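Local coordinates for protein gamma-glutamyltranspeptidase (Klebsiella pneumoniae subsp. pneumoniae, PDB 5HFT) that converts oxamate to oxalate in the uric acid degradation pathway and belongs to the gamma-glutamyltransferase family, at residues G5-D8 with L12-S15; R75-G80 with T96-Q101; A152-A157 with T176-N181. All coordinates share one frame; numbering follows the deposited sequence.

Contact 1: G5-D8 with L12-S15; sequences GVVD and LAVS
Val-6 and Val-14 form the central pair of an antiparallel beta hairpin whose strands, 2-7 and 13-19, are joined by a short turn. The segment axes run 4.5 Å apart at 174°. Val-6 with Val-14 is the hydrogen-bonded pair; Gly-5 with Ser-15 and Val-7 with Ala-13, flanking it, are non-hydrogen-bonded pairs.

Backbone bonds carry most of the contact. Val-6 N donates to Val-14 O at 2.9 Å, and Val-14 N returns a bond to Val-6 O. Toward the turn, Asp-8 N reaches Leu-12 O at 2.9 Å, adding one backbone bond beyond the last paired residues. CA-H...O contacts support these bonds: Gly-5 CA lies 3.2 Å from Val-14 O, and the CA atoms of Ala-13 and Val-7 lie near Val-6 O and Leu-12 O.

Apolar contact is modest. On the face shared by Val-7 and Ala-13, the Val-7 methyl CG2 meets Ala-13 CB at 3.6 Å, while Ala-13 also packs on Val-78 of the neighbouring sheet. Val-6 and Val-14 occupy the other face and pack against side chains of another protein chain, which also extends this sheet with an antiparallel strand. The hairpin's far end carries Thr-1, the probable nucleophile, and Ser-19, probably important for catalysis; the pairing described here is away from them.

A weak polar contact lies at the turn. Asp-8 has CG between its backbone N and carbonyl carbon (chi1 63°), which brings the carboxylate back across the chain reversal and against Leu-12, the two side chains crossing at a slant with Asp-8 OD1 3.3 Å from Leu-12 CB. OD2 is bonded to the backbone of the other protein chain and OD1 to Ser-10 OG, while Leu-12 N adds only a weak, bent bond (123°) to Asp-8 OD1, 3.0 Å long.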
ATOM      1  N   GLY C   5       3.910  -3.794  -7.195  1.00 36.42           N
ATOM      2  CA  GLY C   5       3.526  -3.606  -8.580  1.00 33.63           C
ATOM      3  C   GLY C   5       3.418  -4.950  -9.259  1.00 31.34           C
ATOM      4  O   GLY C   5       4.131  -5.889  -8.928  1.00 31.70           O
ATOM      5  N   VAL C   6       2.489  -5.047 -10.201  1.00 32.89           N
ATOM      6  CA  VAL C   6       2.459  -6.191 -11.108  1.00 34.91           C
ATOM      7  C   VAL C   6       2.045  -5.716 -12.503  1.00 31.82           C
ATOM      8  O   VAL C   6       1.123  -4.906 -12.635  1.00 34.18           O
ATOM      9  CB  VAL C   6       1.513  -7.313 -10.603  1.00 33.46           C
ATOM     10  CG1 VAL C   6       1.550  -8.506 -11.557  1.00 36.11           C
ATOM     11  CG2 VAL C   6       1.872  -7.774  -9.220  1.00 23.76           C
ATOM     12  N   VAL C   7       2.720  -6.243 -13.543  1.00 33.77           N
ATOM     13  CA  VAL C   7       2.329  -6.113 -14.954  1.00 34.94           C
ATOM     14  C   VAL C   7       2.289  -7.514 -15.556  1.00 32.57           C
ATOM     15  O   VAL C   7       3.204  -8.305 -15.317  1.00 31.31           O
ATOM     16  CB  VAL C   7       3.298  -5.235 -15.773  1.00 34.26           C
ATOM     17  CG1 VAL C   7       2.846  -5.192 -17.206  1.00 34.11           C
ATOM     18  CG2 VAL C   7       3.387  -3.827 -15.242  1.00 28.89           C
ATOM     19  N   ASP C   8       1.217  -7.846 -16.299  1.00 33.86           N
ATOM     20  CA  ASP C   8       1.111  -9.181 -16.883  1.00 30.31           C
ATOM     21  C   ASP C   8       1.446  -9.147 -18.383  1.00 41.76           C
ATOM     22  O   ASP C   8       1.782  -8.099 -18.949  1.00 42.91           O
ATOM     23  CB  ASP C   8      -0.267  -9.807 -16.629  1.00 31.42           C
ATOM     24  CG  ASP C   8      -1.417  -9.031 -17.262  1.00 41.27           C
ATOM     25  OD1 ASP C   8      -1.162  -8.255 -18.211  1.00 39.77           O
ATOM     26  OD2 ASP C   8      -2.585  -9.208 -16.813  1.00 37.45           O
ATOM     27  N   LEU C  12      -1.576  -5.312 -18.793  1.00 32.53           N
ATOM     28  CA  LEU C  12      -2.265  -4.868 -17.579  1.00 35.08           C
ATOM     29  C   LEU C  12      -1.260  -4.624 -16.444  1.00 35.37           C
ATOM     30  O   LEU C  12      -0.466  -5.513 -16.089  1.00 31.48           O
ATOM     31  CB  LEU C  12      -3.298  -5.920 -17.148  1.00 37.68           C
ATOM     32  CG  LEU C  12      -4.227  -5.749 -15.916  1.00 29.03           C
ATOM     33  CD1 LEU C  12      -5.002  -4.447 -15.945  1.00 20.50           C
ATOM     34  CD2 LEU C  12      -5.193  -6.936 -15.795  1.00 23.09           C
ATOM     35  N   ALA C  13      -1.300  -3.414 -15.885  1.00 26.51           N
ATOM     36  CA  ALA C  13      -0.358  -2.945 -14.876  1.00 28.44           C
ATOM     37  C   ALA C  13      -1.117  -2.557 -13.612  1.00 36.34           C
ATOM     38  O   ALA C  13      -2.124  -1.831 -13.682  1.00 35.01           O
ATOM     39  CB  ALA C  13       0.443  -1.754 -15.394  1.00 29.28           C
ATOM     40  N   VAL C  14      -0.630  -3.029 -12.459  1.00 31.12           N
ATOM     41  CA  VAL C  14      -1.276  -2.808 -11.171  1.00 32.19           C
ATOM     42  C   VAL C  14      -0.271  -2.196 -10.199  1.00 31.96           C
ATOM     43  O   VAL C  14       0.852  -2.696 -10.065  1.00 31.72           O
ATOM     44  CB  VAL C  14      -1.842  -4.124 -10.600  1.00 38.05           C
ATOM     45  CG1 VAL C  14      -2.597  -3.876  -9.304  1.00 29.81           C
ATOM     46  CG2 VAL C  14      -2.734  -4.814 -11.632  1.00 37.28           C
ATOM     47  N   SER C  15      -0.675  -1.125  -9.519  1.00 28.46           N
ATOM     48  CA  SER C  15       0.108  -0.529  -8.447  1.00 29.08           C
ATOM     49  C   SER C  15      -0.752  -0.493  -7.179  1.00 34.37           C
ATOM     50  O   SER C  15      -1.876   0.023  -7.210  1.00 28.68           O
ATOM     51  CB  SER C  15       0.596   0.855  -8.832  1.00 26.40           C
ATOM     52  OG  SER C  15       1.323   1.414  -7.762  1.00 33.81           O
TER

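Contact 2: R75-G80 with T96-Q101; sequences RVMVYG and TRYILQ
Met-77 on strand 76-82 faces Ile-99 on helix 88-101 across 10.3 Å between their CA atoms, a spacing at which the two backbones meet through side chains alone. This is helix-on-sheet packing within the layered alpha/beta fold of the N-terminal nucleophile hydrolases. The strand lies inside its antiparallel sheet, bonded through its backbone to strands 67-71 and 160-166. The helix makes a wider pi-type turn at 96-100, and from it Tyr-98 and Ile-99 reach the strand.

Met-77 supplies the apolar part. With CG anti to the backbone N (chi1 165°) and the rest of the chain extended, it carries its thioether straight out from the sheet toward the helix. There it slides past Tyr-98 in the opposite direction, the methyl CE lying 3.9 Å from Tyr-98 CD2. The sulfur SD sits 5.1 Å from the centre of the Tyr-98 ring in an oblique Met-aromatic contact. Both side chains also touch Val-165 of the adjacent strand, which widens the apolar patch beneath the helix.

Arg-75, its chain bent at chi3, brings NH1 obliquely alongside the phenol end of Tyr-98, 3.3 Å from Tyr-98 CZ. NH1 donates to Tyr-98 OH at 2.9 Å, but the N-H...O angle is only 130° and the bond is weak. The hydroxyl oxygen lies at the guanidinium edge, near its plane, though the guanidinium and ring planes are inclined by 55°. The stronger partner of Arg-75 is Asp-73, which forms a salt bridge with NE and thus helps to set the orientation of the head.

Ile-99 completes the contact beside Tyr-98. It packs on Leu-71 of strand 67-71, and toward strand 76-82 its terminal methyl CD1 meets Met-77 SD at 4.1 Å.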
ATOM      1  N   ARG C  75       5.504   3.757 -23.128  1.00 33.71           N
ATOM      2  CA  ARG C  75       5.784   3.114 -21.859  1.00 36.89           C
ATOM      3  C   ARG C  75       4.621   3.304 -20.886  1.00 38.58           C
ATOM      4  O   ARG C  75       4.042   4.388 -20.785  1.00 36.12           O
ATOM      5  CB  ARG C  75       7.074   3.670 -21.257  1.00 37.26           C
ATOM      6  CG  ARG C  75       8.332   3.390 -22.065  1.00 27.76           C
ATOM      7  CD  ARG C  75       9.517   4.062 -21.416  1.00 25.46           C
ATOM      8  NE  ARG C  75       9.524   5.507 -21.591  1.00 29.57           N
ATOM      9  CZ  ARG C  75      10.425   6.326 -21.045  1.00 35.29           C
ATOM     10  NH1 ARG C  75      11.383   5.851 -20.260  1.00 37.18           N
ATOM     11  NH2 ARG C  75      10.362   7.630 -21.271  1.00 39.25           N
ATOM     12  N   VAL C  76       4.291   2.238 -20.156  1.00 40.44           N
ATOM     13  CA  VAL C  76       3.431   2.294 -18.978  1.00 38.38           C
ATOM     14  C   VAL C  76       4.324   2.043 -17.771  1.00 34.62           C
ATOM     15  O   VAL C  76       5.358   1.376 -17.880  1.00 32.58           O
ATOM     16  CB  VAL C  76       2.286   1.257 -19.063  1.00 31.54           C
ATOM     17  CG1 VAL C  76       1.269   1.485 -17.995  1.00 37.14           C
ATOM     18  CG2 VAL C  76       1.615   1.329 -20.419  1.00 38.25           C
ATOM     19  N   MET C  77       3.924   2.557 -16.612  1.00 30.09           N
ATOM     20  CA  MET C  77       4.856   2.542 -15.494  1.00 32.88           C
ATOM     21  C   MET C  77       4.102   2.574 -14.171  1.00 33.81           C
ATOM     22  O   MET C  77       3.271   3.460 -13.964  1.00 38.59           O
ATOM     23  CB  MET C  77       5.794   3.742 -15.633  1.00 31.10           C
ATOM     24  CG  MET C  77       6.578   4.092 -14.417  1.00 36.44           C
ATOM     25  SD  MET C  77       7.357   5.682 -14.679  1.00 41.85           S
ATOM     26  CE  MET C  77       8.264   5.843 -13.139  1.00 43.81           C
ATOM     27  N   VAL C  78       4.393   1.640 -13.268  1.00 28.36           N
ATOM     28  CA  VAL C  78       3.827   1.703 -11.915  1.00 37.43           C
ATOM     29  C   VAL C  78       4.947   1.835 -10.892  1.00 35.98           C
ATOM     30  O   VAL C  78       6.009   1.222 -11.034  1.00 39.76           O
ATOM     31  CB  VAL C  78       2.925   0.502 -11.571  1.00 27.71           C
ATOM     32  CG1 VAL C  78       1.732   0.462 -12.508  1.00 33.68           C
ATOM     33  CG2 VAL C  78       3.693  -0.774 -11.641  1.00 33.49           C
ATOM     34  N   TYR C  79       4.720   2.666  -9.877  1.00 38.50           N
ATOM     35  CA  TYR C  79       5.731   2.914  -8.857  1.00 41.20           C
ATOM     36  C   TYR C  79       5.042   3.214  -7.530  1.00 43.02           C
ATOM     37  O   TYR C  79       3.811   3.253  -7.432  1.00 45.68           O
ATOM     38  CB  TYR C  79       6.696   4.033  -9.295  1.00 43.81           C
ATOM     39  CG  TYR C  79       6.112   5.424  -9.529  1.00 35.66           C
ATOM     40  CD1 TYR C  79       5.338   5.700 -10.640  1.00 35.93           C
ATOM     41  CD2 TYR C  79       6.419   6.474  -8.675  1.00 33.27           C
ATOM     42  CE1 TYR C  79       4.826   6.994 -10.873  1.00 37.79           C
ATOM     43  CE2 TYR C  79       5.920   7.752  -8.894  1.00 38.54           C
ATOM     44  CZ  TYR C  79       5.114   8.014  -9.996  1.00 32.97           C
ATOM     45  N   GLY C  80       5.846   3.383  -6.489  1.00 42.79           N
ATOM     46  CA  GLY C  80       5.313   3.609  -5.163  1.00 40.66           C
ATOM     47  C   GLY C  80       6.409   3.727  -4.131  1.00 41.71           C
ATOM     48  O   GLY C  80       7.425   3.037  -4.217  1.00 44.32           O
ATOM     49  N   THR C  96      11.515  13.214 -11.951  1.00 44.91           N
ATOM     50  CA  THR C  96      12.448  14.079 -12.655  1.00 43.31           C
ATOM     51  C   THR C  96      13.672  13.296 -13.135  1.00 46.87           C
ATOM     52  O   THR C  96      14.146  13.513 -14.252  1.00 49.15           O
ATOM     53  CB  THR C  96      12.830  15.274 -11.773  1.00 41.21           C
ATOM     54  OG1 THR C  96      13.648  16.174 -12.525  1.00 54.33           O
ATOM     55  CG2 THR C  96      13.597  14.854 -10.570  1.00 45.85           C
ATOM     56  N   ARG C  97      14.176  12.355 -12.333  1.00 48.54           N
ATOM     57  CA  ARG C  97      15.324  11.557 -12.762  1.00 47.85           C
ATOM     58  C   ARG C  97      14.961  10.637 -13.921  1.00 46.29           C
ATOM     59  O   ARG C  97      15.574  10.700 -14.993  1.00 47.78           O
ATOM     60  CB  ARG C  97      15.873  10.742 -11.593  1.00 48.59           C
ATOM     61  CG  ARG C  97      17.058  11.389 -10.918  1.00 48.29           C
ATOM     62  CD  ARG C  97      16.995  11.116  -9.447  1.00 52.27           C
ATOM     63  NE  ARG C  97      18.089  11.727  -8.710  1.00 57.64           N
ATOM     64  CZ  ARG C  97      18.171  11.705  -7.382  1.00 62.81           C
ATOM     65  NH1 ARG C  97      17.217  11.117  -6.662  1.00 54.08           N
ATOM     66  NH2 ARG C  97      19.194  12.278  -6.767  1.00 65.48           N
ATOM     67  N   TYR C  98      13.978   9.756 -13.724  1.00 45.38           N
ATOM     68  CA  TYR C  98      13.683   8.770 -14.759  1.00 42.59           C
ATOM     69  C   TYR C  98      13.046   9.421 -15.978  1.00 45.28           C
ATOM     70  O   TYR C  98      13.577   9.341 -17.093  1.00 48.92           O
ATOM     71  CB  TYR C  98      12.789   7.656 -14.212  1.00 39.88           C
ATOM     72  CG  TYR C  98      12.463   6.626 -15.271  1.00 36.39           C
ATOM     73  CD1 TYR C  98      13.460   5.834 -15.844  1.00 38.29           C
ATOM     74  CD2 TYR C  98      11.167   6.442 -15.695  1.00 37.06           C
ATOM     75  CE1 TYR C  98      13.166   4.893 -16.820  1.00 35.47           C
ATOM     76  CE2 TYR C  98      10.859   5.509 -16.673  1.00 40.10           C
ATOM     77  CZ  TYR C  98      11.856   4.736 -17.236  1.00 40.08           C
ATOM     78  OH  TYR C  98      11.510   3.812 -18.202  1.00 37.09           O
ATOM     79  N   ILE C  99      11.901  10.072 -15.782  1.00 49.65           N
ATOM     80  CA  ILE C  99      11.132  10.601 -16.906  1.00 45.70           C
ATOM     81  C   ILE C  99      11.830  11.810 -17.529  1.00 43.67           C
ATOM     82  O   ILE C  99      12.021  11.872 -18.748  1.00 45.49           O
ATOM     83  CB  ILE C  99       9.694  10.920 -16.453  1.00 42.68           C
ATOM     84  CG1 ILE C  99       9.066   9.651 -15.854  1.00 41.84           C
ATOM     85  CG2 ILE C  99       8.866  11.423 -17.609  1.00 41.63           C
ATOM     86  CD1 ILE C  99       7.583   9.703 -15.677  1.00 42.11           C
ATOM     87  N   LEU C 100      12.191  12.805 -16.716  1.00 44.61           N
ATOM     88  CA  LEU C 100      12.694  14.048 -17.290  1.00 40.66           C
ATOM     89  C   LEU C 100      14.126  13.938 -17.763  1.00 43.94           C
ATOM     90  O   LEU C 100      14.502  14.602 -18.738  1.00 50.00           O
ATOM     91  CB  LEU C 100      12.609  15.196 -16.294  1.00 44.48           C
ATOM     92  CG  LEU C 100      11.234  15.546 -15.758  1.00 45.42           C
ATOM     93  CD1 LEU C 100      11.334  16.772 -14.866  1.00 40.94           C
ATOM     94  CD2 LEU C 100      10.276  15.733 -16.907  1.00 45.76           C
ATOM     95  N   GLN C 101      14.946  13.139 -17.095  1.00 45.40           N
ATOM     96  CA  GLN C 101      16.380  13.193 -17.319  1.00 45.92           C
ATOM     97  C   GLN C 101      16.964  11.927 -17.940  1.00 45.84           C
ATOM     98  O   GLN C 101      18.184  11.866 -18.141  1.00 50.32           O
ATOM     99  CB  GLN C 101      17.080  13.532 -16.001  1.00 44.04           C
ATOM    100  CG  GLN C 101      16.623  14.880 -15.471  1.00 43.39           C
ATOM    101  CD  GLN C 101      17.244  15.249 -14.143  1.00 49.43           C
ATOM    102  OE1 GLN C 101      17.444  14.396 -13.272  1.00 52.04           O
ATOM    103  NE2 GLN C 101      17.535  16.531 -13.967  1.00 47.02           N
TER

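Contact 3: A152-A157 with T176-N181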
ATOM      1  N   ALA C 152      22.970   9.957   6.735  1.00 56.17           N
ATOM      2  CA  ALA C 152      23.783   8.826   6.319  1.00 60.86           C
ATOM      3  C   ALA C 152      23.636   8.612   4.812  1.00 57.57           C
ATOM      4  O   ALA C 152      22.711   9.121   4.173  1.00 55.10           O
ATOM      5  CB  ALA C 152      23.396   7.563   7.099  1.00 58.57           C
ATOM      6  N   ASP C 153      24.568   7.843   4.242  1.00 59.27           N
ATOM      7  CA  ASP C 153      24.550   7.630   2.801  1.00 55.41           C
ATOM      8  C   ASP C 153      23.258   6.972   2.335  1.00 55.04           C
ATOM      9  O   ASP C 153      22.888   7.126   1.167  1.00 59.25           O
ATOM     10  CB  ASP C 153      25.767   6.809   2.367  1.00 53.15           C
ATOM     11  CG  ASP C 153      27.003   7.668   2.141  1.00 53.93           C
ATOM     12  OD1 ASP C 153      27.685   8.034   3.115  1.00 51.84           O
ATOM     13  OD2 ASP C 153      27.304   7.975   0.974  1.00 62.05           O
ATOM     14  N   PHE C 154      22.553   6.270   3.222  1.00 54.31           N
ATOM     15  CA  PHE C 154      21.300   5.588   2.889  1.00 53.32           C
ATOM     16  C   PHE C 154      20.384   5.693   4.103  1.00 52.94           C
ATOM     17  O   PHE C 154      20.515   4.917   5.052  1.00 58.54           O
ATOM     18  CB  PHE C 154      21.532   4.129   2.501  1.00 49.77           C
ATOM     19  CG  PHE C 154      22.169   3.944   1.147  1.00 51.77           C
ATOM     20  CD1 PHE C 154      23.527   4.128   0.964  1.00 55.09           C
ATOM     21  CD2 PHE C 154      21.407   3.552   0.060  1.00 50.58           C
ATOM     22  CE1 PHE C 154      24.105   3.959  -0.285  1.00 53.93           C
ATOM     23  CE2 PHE C 154      21.986   3.368  -1.188  1.00 49.46           C
ATOM     24  CZ  PHE C 154      23.334   3.575  -1.358  1.00 46.47           C
ATOM     25  N   SER C 155      19.464   6.649   4.072  1.00 53.39           N
ATOM     26  CA  SER C 155      18.578   6.911   5.201  1.00 56.12           C
ATOM     27  C   SER C 155      17.193   6.339   4.931  1.00 53.76           C
ATOM     28  O   SER C 155      16.648   6.506   3.835  1.00 54.86           O
ATOM     29  CB  SER C 155      18.467   8.409   5.488  1.00 55.68           C
ATOM     30  OG  SER C 155      17.444   8.656   6.435  1.00 59.20           O
ATOM     31  N   GLU C 156      16.637   5.655   5.930  1.00 51.88           N
ATOM     32  CA  GLU C 156      15.281   5.134   5.834  1.00 51.61           C
ATOM     33  C   GLU C 156      14.236   6.239   5.766  1.00 55.17           C
ATOM     34  O   GLU C 156      13.059   5.940   5.527  1.00 54.11           O
ATOM     35  CB  GLU C 156      14.992   4.211   7.023  1.00 57.18           C
ATOM     36  N   ALA C 157      14.642   7.500   5.970  1.00 56.12           N
ATOM     37  CA  ALA C 157      13.742   8.646   5.906  1.00 53.88           C
ATOM     38  C   ALA C 157      13.530   9.178   4.491  1.00 54.60           C
ATOM     39  O   ALA C 157      12.572   9.930   4.272  1.00 54.91           O
ATOM     40  CB  ALA C 157      14.274   9.762   6.809  1.00 53.31           C
ATOM     41  N   THR C 176      14.172  -2.167  -7.589  1.00 42.31           N
ATOM     42  CA  THR C 176      14.022  -2.265  -6.147  1.00 37.39           C
ATOM     43  C   THR C 176      14.879  -1.195  -5.492  1.00 41.16           C
ATOM     44  O   THR C 176      15.863  -0.727  -6.070  1.00 41.27           O
ATOM     45  CB  THR C 176      14.461  -3.635  -5.635  1.00 38.68           C
ATOM     46  OG1 THR C 176      15.831  -3.856  -5.992  1.00 42.61           O
ATOM     47  CG2 THR C 176      13.624  -4.730  -6.263  1.00 37.88           C
ATOM     48  N   ASP C 177      14.502  -0.802  -4.282  1.00 40.33           N
ATOM     49  CA  ASP C 177      15.253   0.226  -3.584  1.00 39.36           C
ATOM     50  C   ASP C 177      16.402  -0.413  -2.826  1.00 40.00           C
ATOM     51  O   ASP C 177      16.162  -1.294  -1.991  1.00 49.02           O
ATOM     52  CB  ASP C 177      14.371   1.006  -2.634  1.00 38.18           C
ATOM     53  CG  ASP C 177      14.899   2.406  -2.386  1.00 43.87           C
ATOM     54  OD1 ASP C 177      16.096   2.533  -2.052  1.00 39.40           O
ATOM     55  OD2 ASP C 177      14.130   3.385  -2.566  1.00 46.88           O
ATOM     56  N   PRO C 178      17.646  -0.032  -3.092  1.00 35.90           N
ATOM     57  CA  PRO C 178      18.754  -0.585  -2.309  1.00 42.44           C
ATOM     58  C   PRO C 178      18.607  -0.340  -0.824  1.00 43.99           C
ATOM     59  O   PRO C 178      19.197  -1.079  -0.027  1.00 49.37           O
ATOM     60  CB  PRO C 178      19.968   0.157  -2.875  1.00 47.33           C
ATOM     61  CG  PRO C 178      19.402   1.438  -3.387  1.00 40.18           C
ATOM     62  CD  PRO C 178      18.098   1.048  -3.979  1.00 39.42           C
ATOM     63  N   ARG C 179      17.805   0.652  -0.429  1.00 44.24           N
ATOM     64  CA  ARG C 179      17.569   0.990   0.965  1.00 37.46           C
ATOM     65  C   ARG C 179      16.723  -0.038   1.708  1.00 45.53           C
ATOM     66  O   ARG C 179      16.557   0.098   2.926  1.00 46.11           O
ATOM     67  CB  ARG C 179      16.908   2.362   1.043  1.00 41.60           C
ATOM     68  CG  ARG C 179      17.733   3.482   0.444  1.00 43.82           C
ATOM     69  CD  ARG C 179      17.004   4.820   0.494  1.00 45.37           C
ATOM     70  NE  ARG C 179      17.795   5.895  -0.109  1.00 46.30           N
ATOM     71  CZ  ARG C 179      17.929   6.070  -1.422  1.00 47.23           C
ATOM     72  NH1 ARG C 179      17.331   5.236  -2.273  1.00 41.14           N
ATOM     73  NH2 ARG C 179      18.664   7.073  -1.883  1.00 47.09           N
ATOM     74  N   SER C 180      16.186  -1.043   1.026  1.00 45.74           N
ATOM     75  CA  SER C 180      15.409  -2.096   1.679  1.00 45.12           C
ATOM     76  C   SER C 180      15.794  -3.433   1.043  1.00 45.77           C
ATOM     77  O   SER C 180      16.811  -3.561   0.352  1.00 47.53           O
ATOM     78  CB  SER C 180      13.905  -1.781   1.617  1.00 45.25           C
ATOM     79  OG  SER C 180      13.451  -1.699   0.277  1.00 50.87           O
ATOM     80  N   ASN C 181      14.982  -4.457   1.276  1.00 46.34           N
ATOM     81  CA  ASN C 181      15.259  -5.820   0.842  1.00 42.38           C
ATOM     82  C   ASN C 181      14.188  -6.313  -0.128  1.00 40.44           C
ATOM     83  O   ASN C 181      13.752  -7.472  -0.083  1.00 41.18           O
ATOM     84  CB  ASN C 181      15.382  -6.752   2.051  1.00 39.05           C
TER
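Phe-154 presents the edge of its ring to Arg-179 and Pro-178. CD2 meets Arg-179 CG, in the plane of the ring, at 3.7 Å, and CE2 meets Pro-178 CG at 3.9 Å; the aromatic side chain crosses each partner at about a right angle. The arginine chain, extended from CG to NE (chi2 178°), places its guanidinium with one face under Phe-154 CD2, the two planes 45° apart. Farther along the arginine, Ser-155 O lies 3.8 Å from Arg-179 CD and stands at the guanidinium edge, near its plane.

Both partners of the ring belong to a type I beta turn running from Asp-177 to Ser-180, closed by Ser-180 N bonding to Asp-177 O. Its first side chain holds it doubly: Asp-177 OD1 accepts Arg-179 N on its anti side, an Asx turn, and through its syn lone pair takes a salt bridge from Arg-179 NH1 at 3.0 Å. Asp-177 OD2 in turn binds Arg-113 and the backbone N of Ala-161.

On the opposing loop, Ser-155 OG accepts from Ala-157 N (3.1 Å), forming an ST turn. Glu-130 bridges the two loops from outside, with OE2 in a salt bridge to Arg-179 NH2 and OE1 accepting Ser-155 N.

The three contacts follow one another in series along the chain. Contacts 1 and 2 have centres 15 Å apart and touch: Ser-15 OG is probably bonded to Tyr-79 O, and Ser-15 packs against Val-78. Strand 76-82 thereby connects the hairpin to the sheet on which helix 88-101 rests. Contact 3, between loops at the surface, lies about 24 Å from contact 1, centre to centre, on the opposite side of the chain's centre, and 19 Å from contact 2. Its loops adjoin strands 160-166 and 172-175 of the sheet used by contact 2. The side chain of Ser-155 is about 8 Å from Gly-84, a probable substrate-binding residue.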